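Local coordinates for decapping and exoribonuclease protein 1 (Kluyveromyces lactis, PDB 4GPS), which removes NAD and methylguanosine caps from the 5' ends of RNAs and degrades RNA as a metal-dependent 5'-3' exoribonuclease, at residues A[77-89]-A[313-325]. Numbering follows the deposited sequence.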
ATOM      1  N   ASP A  77      -1.077  15.282  16.611  1.00 48.39           N
ATOM      2  CA  ASP A  77      -0.232  15.959  15.630  1.00 50.85           C
ATOM      3  C   ASP A  77       0.736  15.116  14.832  1.00 49.86           C
ATOM      4  O   ASP A  77       0.849  15.298  13.621  1.00 50.80           O
ATOM      5  CB  ASP A  77       0.556  17.102  16.294  1.00 50.93           C
ATOM      6  CG  ASP A  77      -0.352  18.123  16.950  1.00 57.36           C
ATOM      7  OD1 ASP A  77      -1.505  18.302  16.468  1.00 57.73           O
ATOM      8  OD2 ASP A  77       0.087  18.755  17.936  1.00 58.74           O
ATOM      9  N   LYS A  78       1.467  14.231  15.510  1.00 47.72           N
ATOM     10  CA  LYS A  78       2.435  13.384  14.836  1.00 47.83           C
ATOM     11  C   LYS A  78       1.729  12.126  14.312  1.00 51.40           C
ATOM     12  O   LYS A  78       0.898  11.516  14.997  1.00 47.90           O
ATOM     13  CB  LYS A  78       3.573  12.979  15.790  1.00 51.50           C
ATOM     14  CG  LYS A  78       4.795  12.343  15.085  1.00 62.44           C
ATOM     15  CD  LYS A  78       5.959  12.070  16.038  1.00 70.11           C
ATOM     16  CE  LYS A  78       5.588  10.960  17.036  1.00 79.12           C
ATOM     17  NZ  LYS A  78       6.662  10.646  18.055  1.00 84.10           N
ATOM     18  N   THR A  79       2.074  11.739  13.092  1.00 48.80           N
ATOM     19  CA  THR A  79       1.490  10.557  12.496  1.00 46.26           C
ATOM     20  C   THR A  79       1.955   9.286  13.242  1.00 45.09           C
ATOM     21  O   THR A  79       3.101   9.187  13.644  1.00 45.33           O
ATOM     22  CB  THR A  79       1.896  10.465  11.013  1.00 40.92           C
ATOM     23  OG1 THR A  79       1.392   9.249  10.450  1.00 46.74           O
ATOM     24  CG2 THR A  79       3.424  10.518  10.869  1.00 34.64           C
ATOM     25  N   PRO A  80       1.047   8.325  13.466  1.00 42.69           N
ATOM     26  CA  PRO A  80       1.452   7.101  14.150  1.00 45.31           C
ATOM     27  C   PRO A  80       2.176   6.223  13.127  1.00 49.07           C
ATOM     28  O   PRO A  80       2.146   6.506  11.927  1.00 48.94           O
ATOM     29  CB  PRO A  80       0.110   6.505  14.599  1.00 44.52           C
ATOM     30  CG  PRO A  80      -0.804   6.937  13.516  1.00 44.80           C
ATOM     31  CD  PRO A  80      -0.416   8.391  13.351  1.00 42.77           C
ATOM     32  N   LYS A  81       2.868   5.191  13.583  1.00 50.41           N
ATOM     33  CA  LYS A  81       3.529   4.295  12.631  1.00 50.08           C
ATOM     34  C   LYS A  81       2.751   2.972  12.645  1.00 46.07           C
ATOM     35  O   LYS A  81       2.337   2.519  13.704  1.00 47.83           O
ATOM     36  CB  LYS A  81       4.999   4.075  13.008  1.00 50.46           C
ATOM     37  CG  LYS A  81       5.948   5.087  12.368  1.00 60.13           C
ATOM     38  CD  LYS A  81       7.410   4.725  12.685  1.00 72.24           C
ATOM     39  CE  LYS A  81       8.384   5.914  12.494  1.00 77.25           C
ATOM     40  NZ  LYS A  81       8.593   6.300  11.054  1.00 80.51           N
ATOM     41  N   LEU A  82       2.518   2.377  11.480  1.00 41.06           N
ATOM     42  CA  LEU A  82       1.781   1.124  11.452  1.00 43.91           C
ATOM     43  C   LEU A  82       2.681  -0.025  11.882  1.00 43.34           C
ATOM     44  O   LEU A  82       2.257  -0.923  12.617  1.00 45.37           O
ATOM     45  CB  LEU A  82       1.208   0.871  10.062  1.00 38.76           C
ATOM     46  CG  LEU A  82       0.154   1.901   9.640  1.00 41.60           C
ATOM     47  CD1 LEU A  82      -0.295   1.621   8.204  1.00 28.95           C
ATOM     48  CD2 LEU A  82      -1.045   1.867  10.612  1.00 36.57           C
ATOM     49  N   LEU A  83       3.935   0.029  11.455  1.00 42.75           N
ATOM     50  CA  LEU A  83       4.913  -1.011  11.785  1.00 44.13           C
ATOM     51  C   LEU A  83       6.072  -0.417  12.559  1.00 43.92           C
ATOM     52  O   LEU A  83       6.365   0.761  12.428  1.00 46.37           O
ATOM     53  CB  LEU A  83       5.432  -1.663  10.494  1.00 42.18           C
ATOM     54  CG  LEU A  83       4.364  -2.436   9.710  1.00 42.49           C
ATOM     55  CD1 LEU A  83       4.905  -2.839   8.342  1.00 41.94           C
ATOM     56  CD2 LEU A  83       3.908  -3.668  10.549  1.00 34.61           C
ATOM     57  N   THR A  84       6.715  -1.216  13.398  1.00 46.35           N
ATOM     58  CA  THR A  84       7.872  -0.723  14.143  1.00 47.57           C
ATOM     59  C   THR A  84       9.122  -1.468  13.637  1.00 48.63           C
ATOM     60  O   THR A  84       9.045  -2.633  13.249  1.00 52.83           O
ATOM     61  CB  THR A  84       7.668  -0.903  15.682  1.00 50.14           C
ATOM     62  OG1 THR A  84       7.204  -2.222  15.958  1.00 55.64           O
ATOM     63  CG2 THR A  84       6.602   0.040  16.194  1.00 50.85           C
ATOM     64  N   ASP A  85      10.264  -0.788  13.614  1.00 51.32           N
ATOM     65  CA  ASP A  85      11.527  -1.377  13.142  1.00 52.00           C
ATOM     66  C   ASP A  85      11.367  -1.795  11.700  1.00 47.97           C
ATOM     67  O   ASP A  85      11.880  -2.803  11.267  1.00 45.71           O
ATOM     68  CB  ASP A  85      11.954  -2.605  13.971  1.00 59.92           C
ATOM     69  CG  ASP A  85      12.293  -2.253  15.432  1.00 71.35           C
ATOM     70  OD1 ASP A  85      12.636  -1.066  15.721  1.00 73.40           O
ATOM     71  OD2 ASP A  85      12.223  -3.176  16.286  1.00 72.92           O
ATOM     72  N   CYS A  86      10.651  -0.998  10.942  1.00 49.02           N
ATOM     73  CA  CYS A  86      10.430  -1.350   9.570  1.00 47.23           C
ATOM     74  C   CYS A  86      11.666  -1.109   8.705  1.00 47.05           C
ATOM     75  O   CYS A  86      12.224  -0.022   8.730  1.00 47.26           O
ATOM     76  CB  CYS A  86       9.257  -0.541   9.046  1.00 46.33           C
ATOM     77  SG  CYS A  86       8.571  -1.303   7.627  1.00 48.51           S
ATOM     78  N   LYS A  87      12.093  -2.101   7.921  1.00 43.67           N
ATOM     79  CA  LYS A  87      13.261  -1.886   7.068  1.00 43.89           C
ATOM     80  C   LYS A  87      13.200  -2.602   5.729  1.00 42.06           C
ATOM     81  O   LYS A  87      12.479  -3.590   5.566  1.00 41.70           O
ATOM     82  CB  LYS A  87      14.549  -2.286   7.813  1.00 42.99           C
ATOM     83  CG  LYS A  87      14.507  -3.648   8.480  1.00 53.74           C
ATOM     84  CD  LYS A  87      15.746  -3.855   9.388  1.00 65.27           C
ATOM     85  CE  LYS A  87      15.598  -5.027  10.376  1.00 66.50           C
ATOM     86  NZ  LYS A  87      15.238  -6.292   9.670  1.00 67.53           N
ATOM     87  N   GLU A  88      13.922  -2.076   4.749  1.00 42.66           N
ATOM     88  CA  GLU A  88      13.973  -2.741   3.462  1.00 43.06           C
ATOM     89  C   GLU A  88      15.002  -3.856   3.632  1.00 44.76           C
ATOM     90  O   GLU A  88      16.123  -3.591   4.018  1.00 46.18           O
ATOM     91  CB  GLU A  88      14.454  -1.811   2.365  1.00 38.21           C
ATOM     92  CG  GLU A  88      14.568  -2.588   1.048  1.00 41.38           C
ATOM     93  CD  GLU A  88      14.909  -1.736  -0.142  1.00 41.82           C
ATOM     94  OE1 GLU A  88      16.092  -1.627  -0.500  1.00 50.85           O
ATOM     95  OE2 GLU A  88      13.988  -1.162  -0.722  1.00 44.68           O
ATOM     96  N   VAL A  89      14.629  -5.099   3.352  1.00 47.28           N
ATOM     97  CA  VAL A  89      15.568  -6.206   3.500  1.00 44.28           C
ATOM     98  C   VAL A  89      16.106  -6.700   2.143  1.00 44.03           C
ATOM     99  O   VAL A  89      17.151  -7.313   2.090  1.00 45.63           O
ATOM    100  CB  VAL A  89      14.924  -7.385   4.298  1.00 44.37           C
ATOM    101  CG1 VAL A  89      14.533  -6.916   5.718  1.00 38.87           C
ATOM    102  CG2 VAL A  89      13.696  -7.904   3.561  1.00 41.82           C
ATOM    103  N   ARG A 313      -5.888   5.794   1.934  1.00 43.74           N
ATOM    104  CA  ARG A 313      -5.201   4.666   1.335  1.00 41.32           C
ATOM    105  C   ARG A 313      -3.749   5.038   1.053  1.00 39.17           C
ATOM    106  O   ARG A 313      -2.826   4.268   1.301  1.00 39.34           O
ATOM    107  CB  ARG A 313      -5.940   4.262   0.052  1.00 48.32           C
ATOM    108  CG  ARG A 313      -5.946   2.768  -0.213  1.00 53.06           C
ATOM    109  CD  ARG A 313      -6.857   2.364  -1.372  1.00 50.98           C
ATOM    110  NE  ARG A 313      -7.041   0.911  -1.358  1.00 54.62           N
ATOM    111  CZ  ARG A 313      -6.092   0.072  -1.726  1.00 50.62           C
ATOM    112  NH1 ARG A 313      -4.947   0.559  -2.146  1.00 58.46           N
ATOM    113  NH2 ARG A 313      -6.245  -1.229  -1.606  1.00 54.49           N
ATOM    114  N   MET A 314      -3.572   6.256   0.572  1.00 38.64           N
ATOM    115  CA  MET A 314      -2.275   6.832   0.223  1.00 41.75           C
ATOM    116  C   MET A 314      -1.402   6.838   1.500  1.00 45.49           C
ATOM    117  O   MET A 314      -0.238   6.416   1.504  1.00 44.13           O
ATOM    118  CB  MET A 314      -2.531   8.266  -0.242  1.00 42.51           C
ATOM    119  CG  MET A 314      -1.644   8.819  -1.260  1.00 49.31           C
ATOM    120  SD  MET A 314      -2.310  10.395  -1.906  1.00 49.76           S
ATOM    121  CE  MET A 314      -3.468   9.777  -3.190  1.00 46.75           C
ATOM    122  N   TRP A 315      -1.976   7.359   2.576  1.00 40.61           N
ATOM    123  CA  TRP A 315      -1.292   7.402   3.838  1.00 37.77           C
ATOM    124  C   TRP A 315      -0.910   5.974   4.264  1.00 39.21           C
ATOM    125  O   TRP A 315       0.237   5.744   4.635  1.00 40.28           O
ATOM    126  CB  TRP A 315      -2.203   8.032   4.896  1.00 37.85           C
ATOM    127  CG  TRP A 315      -1.627   7.977   6.290  1.00 33.90           C
ATOM    128  CD1 TRP A 315      -0.659   8.802   6.821  1.00 34.35           C
ATOM    129  CD2 TRP A 315      -1.919   7.007   7.293  1.00 31.29           C
ATOM    130  NE1 TRP A 315      -0.332   8.394   8.081  1.00 33.03           N
ATOM    131  CE2 TRP A 315      -1.087   7.295   8.404  1.00 34.33           C
ATOM    132  CE3 TRP A 315      -2.799   5.911   7.366  1.00 32.77           C
ATOM    133  CZ2 TRP A 315      -1.113   6.527   9.582  1.00 34.48           C
ATOM    134  CZ3 TRP A 315      -2.820   5.143   8.541  1.00 34.78           C
ATOM    135  CH2 TRP A 315      -1.980   5.460   9.628  1.00 39.51           C
ATOM    136  N   ILE A 316      -1.850   5.019   4.227  1.00 36.97           N
ATOM    137  CA  ILE A 316      -1.521   3.648   4.644  1.00 37.49           C
ATOM    138  C   ILE A 316      -0.426   3.101   3.754  1.00 43.33           C
ATOM    139  O   ILE A 316       0.487   2.433   4.225  1.00 43.03           O
ATOM    140  CB  ILE A 316      -2.692   2.702   4.509  1.00 38.05           C
ATOM    141  CG1 ILE A 316      -3.835   3.173   5.409  1.00 35.51           C
ATOM    142  CG2 ILE A 316      -2.248   1.273   4.860  1.00 33.10           C
ATOM    143  CD1 ILE A 316      -5.147   2.530   5.064  1.00 31.97           C
ATOM    144  N   GLN A 317      -0.520   3.411   2.465  1.00 46.37           N
ATOM    145  CA  GLN A 317       0.455   2.938   1.490  1.00 50.08           C
ATOM    146  C   GLN A 317       1.896   3.355   1.794  1.00 46.60           C
ATOM    147  O   GLN A 317       2.796   2.518   1.805  1.00 47.57           O
ATOM    148  CB  GLN A 317       0.041   3.388   0.095  1.00 46.25           C
ATOM    149  CG  GLN A 317       1.063   3.174  -0.958  1.00 57.85           C
ATOM    150  CD  GLN A 317       0.715   3.893  -2.261  1.00 62.68           C
ATOM    151  OE1 GLN A 317       1.548   4.000  -3.158  1.00 70.84           O
ATOM    152  NE2 GLN A 317      -0.512   4.378  -2.369  1.00 56.28           N
ATOM    153  N   THR A 318       2.137   4.626   2.063  1.00 46.53           N
ATOM    154  CA  THR A 318       3.503   5.023   2.342  1.00 45.38           C
ATOM    155  C   THR A 318       3.883   4.732   3.776  1.00 47.45           C
ATOM    156  O   THR A 318       5.042   4.398   4.063  1.00 43.35           O
ATOM    157  CB  THR A 318       3.765   6.497   2.013  1.00 46.51           C
ATOM    158  OG1 THR A 318       2.768   7.314   2.606  1.00 44.14           O
ATOM    159  CG2 THR A 318       3.759   6.702   0.490  1.00 47.60           C
ATOM    160  N   ASN A 319       2.906   4.795   4.676  1.00 43.54           N
ATOM    161  CA  ASN A 319       3.212   4.522   6.070  1.00 45.53           C
ATOM    162  C   ASN A 319       3.689   3.097   6.332  1.00 44.59           C
ATOM    163  O   ASN A 319       4.349   2.854   7.330  1.00 45.00           O
ATOM    164  CB  ASN A 319       2.024   4.822   6.968  1.00 46.12           C
ATOM    165  CG  ASN A 319       2.438   4.994   8.400  1.00 49.28           C
ATOM    166  OD1 ASN A 319       2.208   4.139   9.224  1.00 56.93           O
ATOM    167  ND2 ASN A 319       3.093   6.102   8.689  1.00 57.07           N
ATOM    168  N   LEU A 320       3.351   2.152   5.455  1.00 42.32           N
ATOM    169  CA  LEU A 320       3.814   0.765   5.624  1.00 41.91           C
ATOM    170  C   LEU A 320       5.300   0.580   5.225  1.00 41.28           C
ATOM    171  O   LEU A 320       5.877  -0.501   5.394  1.00 47.57           O
ATOM    172  CB  LEU A 320       2.947  -0.198   4.790  1.00 35.46           C
ATOM    173  CG  LEU A 320       1.560  -0.537   5.319  1.00 33.34           C
ATOM    174  CD1 LEU A 320       0.808  -1.045   4.163  1.00 29.67           C
ATOM    175  CD2 LEU A 320       1.600  -1.565   6.480  1.00 26.62           C
ATOM    176  N   LEU A 321       5.917   1.618   4.690  1.00 40.53           N
ATOM    177  CA  LEU A 321       7.322   1.532   4.286  1.00 44.05           C
ATOM    178  C   LEU A 321       8.230   2.271   5.257  1.00 45.63           C
ATOM    179  O   LEU A 321       7.787   3.125   6.034  1.00 49.87           O
ATOM    180  CB  LEU A 321       7.528   2.145   2.900  1.00 39.19           C
ATOM    181  CG  LEU A 321       6.607   1.599   1.816  1.00 43.08           C
ATOM    182  CD1 LEU A 321       6.793   2.409   0.553  1.00 41.19           C
ATOM    183  CD2 LEU A 321       6.927   0.138   1.579  1.00 46.90           C
ATOM    184  N   PRO A 322       9.518   1.936   5.233  1.00 47.14           N
ATOM    185  CA  PRO A 322      10.527   2.564   6.091  1.00 45.53           C
ATOM    186  C   PRO A 322      10.694   4.068   5.749  1.00 46.90           C
ATOM    187  O   PRO A 322      10.565   4.931   6.616  1.00 48.22           O
ATOM    188  CB  PRO A 322      11.785   1.782   5.756  1.00 43.99           C
ATOM    189  CG  PRO A 322      11.272   0.450   5.338  1.00 45.39           C
ATOM    190  CD  PRO A 322      10.045   0.731   4.569  1.00 45.49           C
ATOM    191  N   LYS A 323      10.974   4.369   4.482  1.00 47.56           N
ATOM    192  CA  LYS A 323      11.212   5.750   4.021  1.00 51.92           C
ATOM    193  C   LYS A 323      10.477   5.874   2.698  1.00 48.65           C
ATOM    194  O   LYS A 323      10.625   5.015   1.843  1.00 52.82           O
ATOM    195  CB  LYS A 323      12.715   5.986   3.733  1.00 57.43           C
ATOM    196  CG  LYS A 323      13.196   5.264   2.384  1.00 76.63           C
ATOM    197  CD  LYS A 323      14.725   5.281   2.039  1.00 79.95           C
ATOM    198  CE  LYS A 323      15.009   4.438   0.752  1.00 77.84           C
ATOM    199  NZ  LYS A 323      16.434   4.468   0.231  1.00 71.98           N
ATOM    200  N   SER A 324       9.716   6.932   2.488  1.00 45.55           N
ATOM    201  CA  SER A 324       9.009   7.043   1.215  1.00 44.60           C
ATOM    202  C   SER A 324       8.245   8.330   1.134  1.00 44.18           C
ATOM    203  O   SER A 324       7.557   8.704   2.069  1.00 49.25           O
ATOM    204  CB  SER A 324       8.038   5.876   1.056  1.00 41.54           C
ATOM    205  OG  SER A 324       7.217   6.055  -0.062  1.00 48.24           O
ATOM    206  N   ASP A 325       8.375   9.035   0.026  1.00 44.44           N
ATOM    207  CA  ASP A 325       7.626  10.275  -0.130  1.00 44.48           C
ATOM    208  C   ASP A 325       6.601  10.102  -1.230  1.00 45.04           C
ATOM    209  O   ASP A 325       6.662   9.145  -2.017  1.00 41.07           O
ATOM    210  CB  ASP A 325       8.551  11.451  -0.460  1.00 44.17           C
ATOM    211  CG  ASP A 325       9.332  11.931   0.754  1.00 51.37           C
ATOM    212  OD1 ASP A 325       8.900  11.659   1.897  1.00 54.15           O
ATOM    213  OD2 ASP A 325      10.372  12.592   0.573  1.00 53.10           O
TER
HETATM  214  O   HOH W   1       5.165   2.058   9.787  1.00 48.84           O
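L82 and N319 meet where the loop leading into strand 86-95 runs past the last turn of helix 305-319. This helix belongs to the PD-(D/E)XK nuclease fold of the DXO/Dom3Z family. Q317 of this helix probably binds substrate, as in related enzymes, but its CB points away from segment 77-89.

N319 reaches the segment with CG anti to its backbone N (chi1 -161°). Its CB lies over one face of the W315 ring, toward the rim, and near L82 CD1. CG faces P80 O. OD1 accepts a hydrogen bond from L82 N at 2.9 Å, with the donor nearly in line with the amide C=O, though the bond is bent at the hydrogen (138°). ND2 gives a weak bond to P80 O (3.4 Å). The amide thus bonds the backbone on both sides of K81, more firmly at L82 N. Water 1 adds a bridge, accepting from L83 N and donating to N319 O.

W315 NE1 donates to T79 OG1 at 3.1 Å. The hydroxyl oxygen sits at the ring edge, only 3° out of plane. T79 OG1 in turn donates to P80 O, which therefore has two donors, one of them weak. P80 CG comes obliquely to the indole at CZ2.

L82 packs against W315, I316 and L320. CD2 touches W315 CH2 at 3.8 Å, while CD1 packs on I316 CG2 and L320 CG. Helix 370-393 also meets this leucine, through N374 and F377.

Past the corner at D85, the contact moves to strand 86-95 and the loop after the helix. There L321 touches the metal ligand E293. P322 packs on C86 and K87: its CB is 3.5 Å from C86 O, and its CG is 3.5 Å from K87 CA.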